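Local coordinates for protein cystathionine gamma-lyase (Saccharomyces cerevisiae, PDB 1N8P) that belongs to the PLP-dependent enzymes of the Cys/Met metabolism family and binds pyridoxal-5'-phosphate in a pocket, at residues K140-E145 with Q171-V176; V177-L182 with D195-S200; N206-V211 with G336-L341. All blocks are in the same frame, centred on the assembly; numbering follows the deposited sequence.

Contact 1. Residues K140-E145 with Q171-V176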
# COMPACT_ATOMS: atom_id res chain seq x y z
N LYS A 140 22.42 26.52 -23.52
CA LYS A 140 22.82 26.43 -22.13
C LYS A 140 22.81 24.98 -21.67
O LYS A 140 23.41 24.64 -20.64
CB LYS A 140 21.85 27.24 -21.28
CG LYS A 140 21.74 28.72 -21.67
CD LYS A 140 22.92 29.53 -21.17
CE LYS A 140 22.96 29.51 -19.66
NZ LYS A 140 24.01 30.40 -19.15
N LEU A 141 22.15 24.11 -22.43
CA LEU A 141 22.05 22.70 -22.06
C LEU A 141 22.47 21.83 -23.22
O LEU A 141 22.26 22.18 -24.37
CB LEU A 141 20.59 22.36 -21.65
CG LEU A 141 20.13 20.94 -21.19
CD1 LEU A 141 20.44 20.70 -19.73
CD2 LEU A 141 18.63 20.78 -21.36
N VAL A 142 23.08 20.69 -22.90
CA VAL A 142 23.46 19.68 -23.90
C VAL A 142 22.91 18.40 -23.28
O VAL A 142 23.36 17.98 -22.20
CB VAL A 142 25.00 19.55 -24.07
CG1 VAL A 142 25.32 18.51 -25.11
CG2 VAL A 142 25.58 20.85 -24.50
N TRP A 143 21.94 17.80 -23.96
CA TRP A 143 21.32 16.58 -23.47
C TRP A 143 21.80 15.37 -24.23
O TRP A 143 21.69 15.31 -25.44
CB TRP A 143 19.80 16.71 -23.58
CG TRP A 143 19.01 15.70 -22.78
CD1 TRP A 143 18.65 14.45 -23.17
CD2 TRP A 143 18.43 15.90 -21.49
NE1 TRP A 143 17.88 13.86 -22.21
CE2 TRP A 143 17.72 14.73 -21.16
CE3 TRP A 143 18.43 16.96 -20.57
CZ2 TRP A 143 17.03 14.58 -19.96
CZ3 TRP A 143 17.74 16.81 -19.38
CH2 TRP A 143 17.05 15.63 -19.09
N ILE A 144 22.36 14.41 -23.49
CA ILE A 144 22.86 13.18 -24.08
C ILE A 144 22.14 11.95 -23.54
O ILE A 144 22.06 11.75 -22.34
CB ILE A 144 24.35 13.00 -23.78
CG1 ILE A 144 25.16 14.08 -24.49
CG2 ILE A 144 24.80 11.63 -24.20
CD1 ILE A 144 26.66 13.98 -24.18
N GLU A 145 21.62 11.15 -24.45
CA GLU A 145 20.90 9.94 -24.11
C GLU A 145 21.89 8.84 -24.49
O GLU A 145 21.73 8.20 -25.51
CB GLU A 145 19.64 9.87 -24.96
CG GLU A 145 18.60 8.88 -24.52
CD GLU A 145 17.40 8.90 -25.44
OE1 GLU A 145 17.56 8.49 -26.61
OE2 GLU A 145 16.31 9.33 -25.00
N GLN A 171 30.16 30.19 -20.40
CA GLN A 171 28.71 30.33 -20.41
C GLN A 171 27.91 29.26 -19.68
O GLN A 171 26.78 28.97 -20.05
CB GLN A 171 28.22 30.46 -21.85
CG GLN A 171 28.89 29.51 -22.80
CD GLN A 171 28.70 29.92 -24.25
OE1 GLN A 171 27.58 30.04 -24.74
NE2 GLN A 171 29.81 30.14 -24.95
N ASP A 172 28.49 28.70 -18.63
CA ASP A 172 27.83 27.67 -17.82
C ASP A 172 26.98 26.61 -18.53
O ASP A 172 25.92 26.23 -18.02
CB ASP A 172 26.97 28.35 -16.75
CG ASP A 172 27.74 28.62 -15.49
OD1 ASP A 172 28.26 27.66 -14.91
OD2 ASP A 172 27.83 29.80 -15.09
N VAL A 173 27.42 26.14 -19.69
CA VAL A 173 26.65 25.13 -20.41
C VAL A 173 26.75 23.81 -19.68
O VAL A 173 27.81 23.19 -19.68
CB VAL A 173 27.17 24.97 -21.86
CG1 VAL A 173 26.56 23.74 -22.52
CG2 VAL A 173 26.80 26.19 -22.66
N ILE A 174 25.66 23.39 -19.03
CA ILE A 174 25.65 22.12 -18.30
C ILE A 174 25.28 20.96 -19.23
O ILE A 174 24.43 21.08 -20.11
CB ILE A 174 24.63 22.14 -17.14
CG1 ILE A 174 23.20 22.23 -17.69
CG2 ILE A 174 24.90 23.32 -16.23
CD1 ILE A 174 22.18 22.41 -16.62
N LEU A 175 25.94 19.84 -19.02
CA LEU A 175 25.70 18.63 -19.80
C LEU A 175 24.88 17.61 -18.98
O LEU A 175 25.30 17.18 -17.89
CB LEU A 175 27.05 18.01 -20.21
CG LEU A 175 27.07 16.67 -20.93
CD1 LEU A 175 26.48 16.85 -22.30
CD2 LEU A 175 28.47 16.15 -21.03
N VAL A 176 23.72 17.22 -19.50
CA VAL A 176 22.90 16.23 -18.80
C VAL A 176 22.93 14.92 -19.59
O VAL A 176 22.83 14.94 -20.81
CB VAL A 176 21.45 16.68 -18.68
CG1 VAL A 176 20.66 15.61 -18.04
CG2 VAL A 176 21.35 17.95 -17.84

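Contact 2. Residues V177-L182 with D195-S200. With PLP (pyridoxal-5'-phosphate), chain E.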
# COMPACT_ATOMS: atom_id res chain seq x y z
N VAL A 177 23.09 13.79 -18.89
CA VAL A 177 23.10 12.47 -19.54
C VAL A 177 22.02 11.56 -18.96
O VAL A 177 21.98 11.33 -17.74
CB VAL A 177 24.45 11.78 -19.40
CG1 VAL A 177 24.37 10.38 -19.95
CG2 VAL A 177 25.49 12.53 -20.17
N ASP A 178 21.15 11.07 -19.86
CA ASP A 178 20.03 10.17 -19.54
C ASP A 178 20.65 8.81 -19.45
O ASP A 178 21.01 8.24 -20.47
CB ASP A 178 19.01 10.14 -20.67
CG ASP A 178 17.67 9.58 -20.24
OD1 ASP A 178 17.62 8.46 -19.68
OD2 ASP A 178 16.66 10.26 -20.45
N ASN A 179 20.74 8.30 -18.22
CA ASN A 179 21.38 7.02 -17.90
C ASN A 179 20.37 5.92 -17.60
O ASN A 179 20.76 4.90 -17.03
CB ASN A 179 22.27 7.28 -16.68
CG ASN A 179 23.18 6.13 -16.32
OD1 ASN A 179 23.79 5.49 -17.16
ND2 ASN A 179 23.33 5.90 -15.02
N THR A 180 19.10 6.12 -17.98
CA THR A 180 18.01 5.15 -17.74
C THR A 180 18.28 3.68 -18.18
O THR A 180 18.27 2.77 -17.34
CB THR A 180 16.66 5.63 -18.41
OG1 THR A 180 16.11 6.74 -17.67
CG2 THR A 180 15.63 4.49 -18.48
N PHE A 181 18.52 3.48 -19.47
CA PHE A 181 18.79 2.16 -20.07
C PHE A 181 19.96 1.34 -19.56
O PHE A 181 19.96 0.12 -19.70
CB PHE A 181 18.97 2.30 -21.58
CG PHE A 181 17.72 2.64 -22.32
CD1 PHE A 181 16.65 3.23 -21.65
CD2 PHE A 181 17.63 2.42 -23.69
CE1 PHE A 181 15.51 3.60 -22.35
CE2 PHE A 181 16.50 2.78 -24.40
CZ PHE A 181 15.43 3.37 -23.72
N LEU A 182 20.98 1.98 -19.03
CA LEU A 182 22.11 1.21 -18.52
C LEU A 182 22.02 1.10 -17.00
O LEU A 182 22.41 0.09 -16.44
CB LEU A 182 23.44 1.85 -18.93
CG LEU A 182 23.80 1.83 -20.42
CD1 LEU A 182 25.09 2.62 -20.62
CD2 LEU A 182 24.00 0.39 -20.90
N ASP A 195 27.20 17.05 -15.93
CA ASP A 195 26.81 17.86 -14.79
C ASP A 195 25.61 17.29 -14.09
O ASP A 195 25.44 17.50 -12.88
CB ASP A 195 26.57 19.29 -15.24
CG ASP A 195 27.79 19.90 -15.87
OD1 ASP A 195 28.79 20.09 -15.14
OD2 ASP A 195 27.76 20.18 -17.08
N ILE A 196 24.78 16.55 -14.83
CA ILE A 196 23.60 15.92 -14.25
C ILE A 196 23.30 14.57 -14.90
O ILE A 196 23.44 14.42 -16.12
CB ILE A 196 22.32 16.79 -14.39
CG1 ILE A 196 22.62 18.25 -14.15
CG2 ILE A 196 21.32 16.42 -13.33
CD1 ILE A 196 21.39 19.12 -14.19
N VAL A 197 22.89 13.61 -14.07
CA VAL A 197 22.49 12.27 -14.51
C VAL A 197 21.01 12.17 -14.26
O VAL A 197 20.58 12.36 -13.12
CB VAL A 197 23.08 11.16 -13.67
CG1 VAL A 197 23.79 10.19 -14.56
CG2 VAL A 197 23.98 11.72 -12.61
N VAL A 198 20.25 11.88 -15.30
CA VAL A 198 18.79 11.74 -15.20
C VAL A 198 18.40 10.26 -15.35
O VAL A 198 19.08 9.50 -16.03
CB VAL A 198 18.09 12.54 -16.31
CG1 VAL A 198 16.64 12.22 -16.33
CG2 VAL A 198 18.26 14.01 -16.07
N HIS A 199 17.33 9.85 -14.69
CA HIS A 199 16.86 8.47 -14.79
C HIS A 199 15.37 8.45 -14.71
O HIS A 199 14.75 9.29 -14.05
CB HIS A 199 17.29 7.62 -13.64
CG HIS A 199 18.73 7.25 -13.64
ND1 HIS A 199 19.20 6.09 -14.22
CD2 HIS A 199 19.80 7.83 -13.04
CE1 HIS A 199 20.49 5.96 -13.97
NE2 HIS A 199 20.87 7.00 -13.26
N SER A 200 14.81 7.48 -15.41
CA SER A 200 13.40 7.24 -15.36
C SER A 200 13.50 6.00 -14.45
O SER A 200 13.94 4.93 -14.88
CB SER A 200 12.90 6.87 -16.73
OG SER A 200 11.53 6.63 -16.66
N1 PLP E . 13.28 8.65 -20.77
C2 PLP E . 13.67 7.39 -21.17
C2A PLP E . 15.08 7.30 -21.73
C3 PLP E . 12.66 6.30 -20.98
O3 PLP E . 13.15 5.10 -21.36
C4 PLP E . 11.38 6.58 -20.43
C4A PLP E . 10.35 5.49 -20.29
C5 PLP E . 11.10 8.00 -20.05
C6 PLP E . 12.06 8.98 -20.23
C5A PLP E . 9.75 8.31 -19.38
O4P PLP E . 9.79 8.27 -17.97
P PLP E . 8.52 8.64 -17.14
O1P PLP E . 8.88 8.26 -15.80
O2P PLP E . 7.39 7.80 -17.70
O3P PLP E . 8.35 10.06 -17.42

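Contact 3. Residues N206-V211 with G336-L341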
# COMPACT_ATOMS: atom_id res chain seq x y z
N ASN A 206 13.60 0.89 -9.90
CA ASN A 206 12.57 0.21 -9.15
C ASN A 206 12.52 -1.19 -9.75
O ASN A 206 12.51 -2.20 -9.02
CB ASN A 206 11.21 0.87 -9.34
CG ASN A 206 10.08 -0.01 -8.86
OD1 ASN A 206 9.65 -0.92 -9.56
ND2 ASN A 206 9.63 0.25 -7.67
N GLY A 207 12.47 -1.19 -11.09
CA GLY A 207 12.47 -2.38 -11.90
C GLY A 207 11.39 -3.42 -11.83
O GLY A 207 11.56 -4.52 -12.36
N HIS A 208 10.27 -3.12 -11.17
CA HIS A 208 9.21 -4.10 -11.10
C HIS A 208 7.95 -3.61 -11.81
O HIS A 208 6.86 -4.18 -11.66
CB HIS A 208 8.97 -4.45 -9.64
CG HIS A 208 10.09 -5.23 -9.03
ND1 HIS A 208 10.09 -6.60 -8.95
CD2 HIS A 208 11.29 -4.84 -8.57
CE1 HIS A 208 11.24 -7.02 -8.47
NE2 HIS A 208 11.99 -5.97 -8.23
N SER A 209 8.10 -2.54 -12.58
CA SER A 209 7.01 -1.98 -13.36
C SER A 209 5.79 -1.46 -12.62
O SER A 209 4.73 -1.31 -13.21
CB SER A 209 6.56 -3.03 -14.37
OG SER A 209 7.69 -3.66 -14.95
N ASP A 210 5.95 -1.14 -11.34
CA ASP A 210 4.84 -0.66 -10.53
C ASP A 210 5.04 0.72 -9.96
O ASP A 210 4.41 1.07 -8.98
CB ASP A 210 4.59 -1.64 -9.40
CG ASP A 210 5.89 -2.12 -8.75
OD1 ASP A 210 5.89 -3.20 -8.13
OD2 ASP A 210 6.90 -1.42 -8.89
N VAL A 211 5.91 1.51 -10.56
CA VAL A 211 6.15 2.86 -10.05
C VAL A 211 6.64 3.75 -11.17
O VAL A 211 7.47 3.32 -11.98
CB VAL A 211 7.25 2.91 -8.92
CG1 VAL A 211 7.60 4.32 -8.59
CG2 VAL A 211 6.75 2.26 -7.68
N GLY A 336 13.03 -2.28 -19.36
CA GLY A 336 13.75 -2.36 -18.10
C GLY A 336 13.00 -3.13 -17.04
O GLY A 336 13.42 -3.22 -15.88
N GLY A 337 11.87 -3.69 -17.44
CA GLY A 337 11.08 -4.45 -16.51
C GLY A 337 11.77 -5.76 -16.18
O GLY A 337 12.66 -6.24 -16.88
N ILE A 338 11.30 -6.36 -15.10
CA ILE A 338 11.76 -7.62 -14.57
C ILE A 338 11.39 -8.75 -15.55
O ILE A 338 12.05 -9.80 -15.63
CB ILE A 338 11.09 -7.77 -13.16
CG1 ILE A 338 11.76 -8.82 -12.33
CG2 ILE A 338 9.59 -8.07 -13.27
CD1 ILE A 338 11.15 -8.80 -10.97
N GLU A 339 10.33 -8.52 -16.31
CA GLU A 339 9.86 -9.48 -17.29
C GLU A 339 10.13 -8.98 -18.71
O GLU A 339 9.90 -7.82 -19.03
CB GLU A 339 8.37 -9.74 -17.08
CG GLU A 339 7.44 -8.62 -17.55
CD GLU A 339 7.35 -7.43 -16.61
OE1 GLU A 339 6.97 -7.65 -15.45
OE2 GLU A 339 7.64 -6.29 -17.05
N SER A 340 10.63 -9.87 -19.56
CA SER A 340 10.94 -9.55 -20.95
C SER A 340 9.83 -8.82 -21.72
O SER A 340 8.65 -9.09 -21.55
CB SER A 340 11.30 -10.83 -21.69
OG SER A 340 12.43 -11.43 -21.10
N LEU A 341 10.24 -7.90 -22.58
CA LEU A 341 9.30 -7.15 -23.40
C LEU A 341 9.85 -6.89 -24.80
O LEU A 341 11.05 -6.93 -25.02
CB LEU A 341 8.96 -5.81 -22.74
CG LEU A 341 8.31 -5.92 -21.35
CD1 LEU A 341 7.82 -4.54 -20.95
CD2 LEU A 341 7.14 -6.90 -21.36

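Contact 1. Residues K140-E145 with Q171-V176
Val176 O is gripped by two donors of the neighbouring strand: Ile144 N gives it a nearly straight hydrogen bond of 2.8 Å, and the CA-H of Trp143 adds a weaker contact. One step back, Val142 O takes Val176 N at 2.8 Å, and before that Val142 N reaches Ile174 O at 3.1 Å. This parallel ladder, with strand axes 23° apart, joins the two strands of a beta-alpha-beta unit whose connecting helix is 157-167. Leu141, Trp143, Ile174 and Val176 line one face of the sheet. There Val176 CG1 lies over the six-membered ring of Trp143, 3.7 Å from its centroid and displaced toward the rim, as a CH-pi contact. Val176 CG2 turns instead to Leu141 CD1, 3.5 Å away. Helix 79-88 packs on Leu141 and Trp143. On the other face Leu175 CD1 touches both Val142 CG1 and Ile144 CD1, under helix 157-167. With bends at chi2 and chi3, the Lys140 chain curls round until NZ bonds Gln171 O at 3.2 Å, coming from well above the carbonyl plane. Backbone bonds therefore fix the register, apolar branches fill both faces, and the lysine's bond to a backbone carbonyl lies at the partly exposed end where the strands begin.

Contact 2. Residues V177-L182 with D195-S200
Thr180 and Ser200 meet where two parallel strands of the central sheet run out at the PLP pocket, at the end of the beta-alpha-beta unit formed by strand 174-178, helix 183-186 and strand 196-200. This is the large-domain arrangement of fold type I PLP enzymes. The Thr180 side chain can be followed outward. Its CB lies 4.0 Å from the methyl carbon C2A of PLP. From CB, OG1 is anti to the carbonyl carbon (chi1 -72°), which brings it over to Ser200 N; it accepts that N-H at 2.7 Å and donates to Asp178 OD1. The other branch, CG2, turns to the PLP side, near O3, and sits in plane at the edge of the Phe181 ring.

Asp178 OD1 thus has two donors: Thr180 OG1 on its syn side, slightly out of the carboxylate plane, and Thr180 N on the anti lone pair, the latter closing an Asx turn. Together they hold the carboxylate against rotation beside the pyridine ring, with Asp178 OD2 3.8 Å from PLP N1. Farther back the strands are zipped by Val177 N to Ile196 O, Val198 N to Val177 O and Asn179 N to Val198 O. Asn179 and His199 lie side by side and point the same way, amide and imidazole planes 64° apart; His199 NE2 is bonded to Glu68 OE1, to which Asn179 ND2 also makes a weak bond. Arg51 and Tyr49 of the second subunit, with Gly79 and Ser80, also hydrogen-bond PLP. Ser200 OG, swung away from the backbone N (chi1 180°), donates to PLP O4P at 2.7 Å, the ester oxygen between C5A and the phosphorus.

Contact 3. Residues N206-V211 with G336-L341
The His208 imidazole is approached obliquely by Ile338 CD1, although the modelled closeness of the pair is doubtful; Arg248 of the third subunit also packs on His208. A second flat group, the Asn206 amide, points its OD1 back into its own loop, where it accepts His208 N at 2.8 Å, the donor tilted 24° from the carbonyl plane. That bond makes an Asx turn and probably helps set the bend from which the His208 ring projects. The Glu339 carboxylate is met at OE2 by Ser209 OG, a weak hydrogen bond of 3.4 Å. Its chain folds back to get there, with CG between the backbone N and carbonyl carbon (chi1 75°) and a further bend at chi2. Segment 206-211 lies in the loop between strands 196-200 and 214-218 of the seven-stranded sheet, whereas 336-341 leads into strand 341-343 of the five-stranded sheet, so the buried contact joins loops attached to the two sheets. Between the polar and apolar pairs, Gly207 O lies 3.4 Å from Ile338 CB. Asp210 OD1 forms a salt bridge with Arg248 of the third subunit, and Ser209 is backbone-bonded to the second.

Contacts 1, 2 and 3 follow in series along the chain. Contacts 1 and 2 share strand 174-178, which lies between 139-144 and 196-200 in the seven-stranded sheet; their centres are about 13 Å apart and they touch, with probable hydrogen bonds of 2.7 Å from Leu175 N to Asp195 OD2 and from Asp178 N to Ile144 O. Contact 3 stands about 17 Å from contact 2 and about 29 Å from contact 1, centre to centre, on the opposite side of the chain's centre from contact 1. The series thus passes from neighbouring inner strands of the sheet, through strand ends that carry PLP-pocket residues, to loops reaching the five-stranded sheet and two neighbouring subunits.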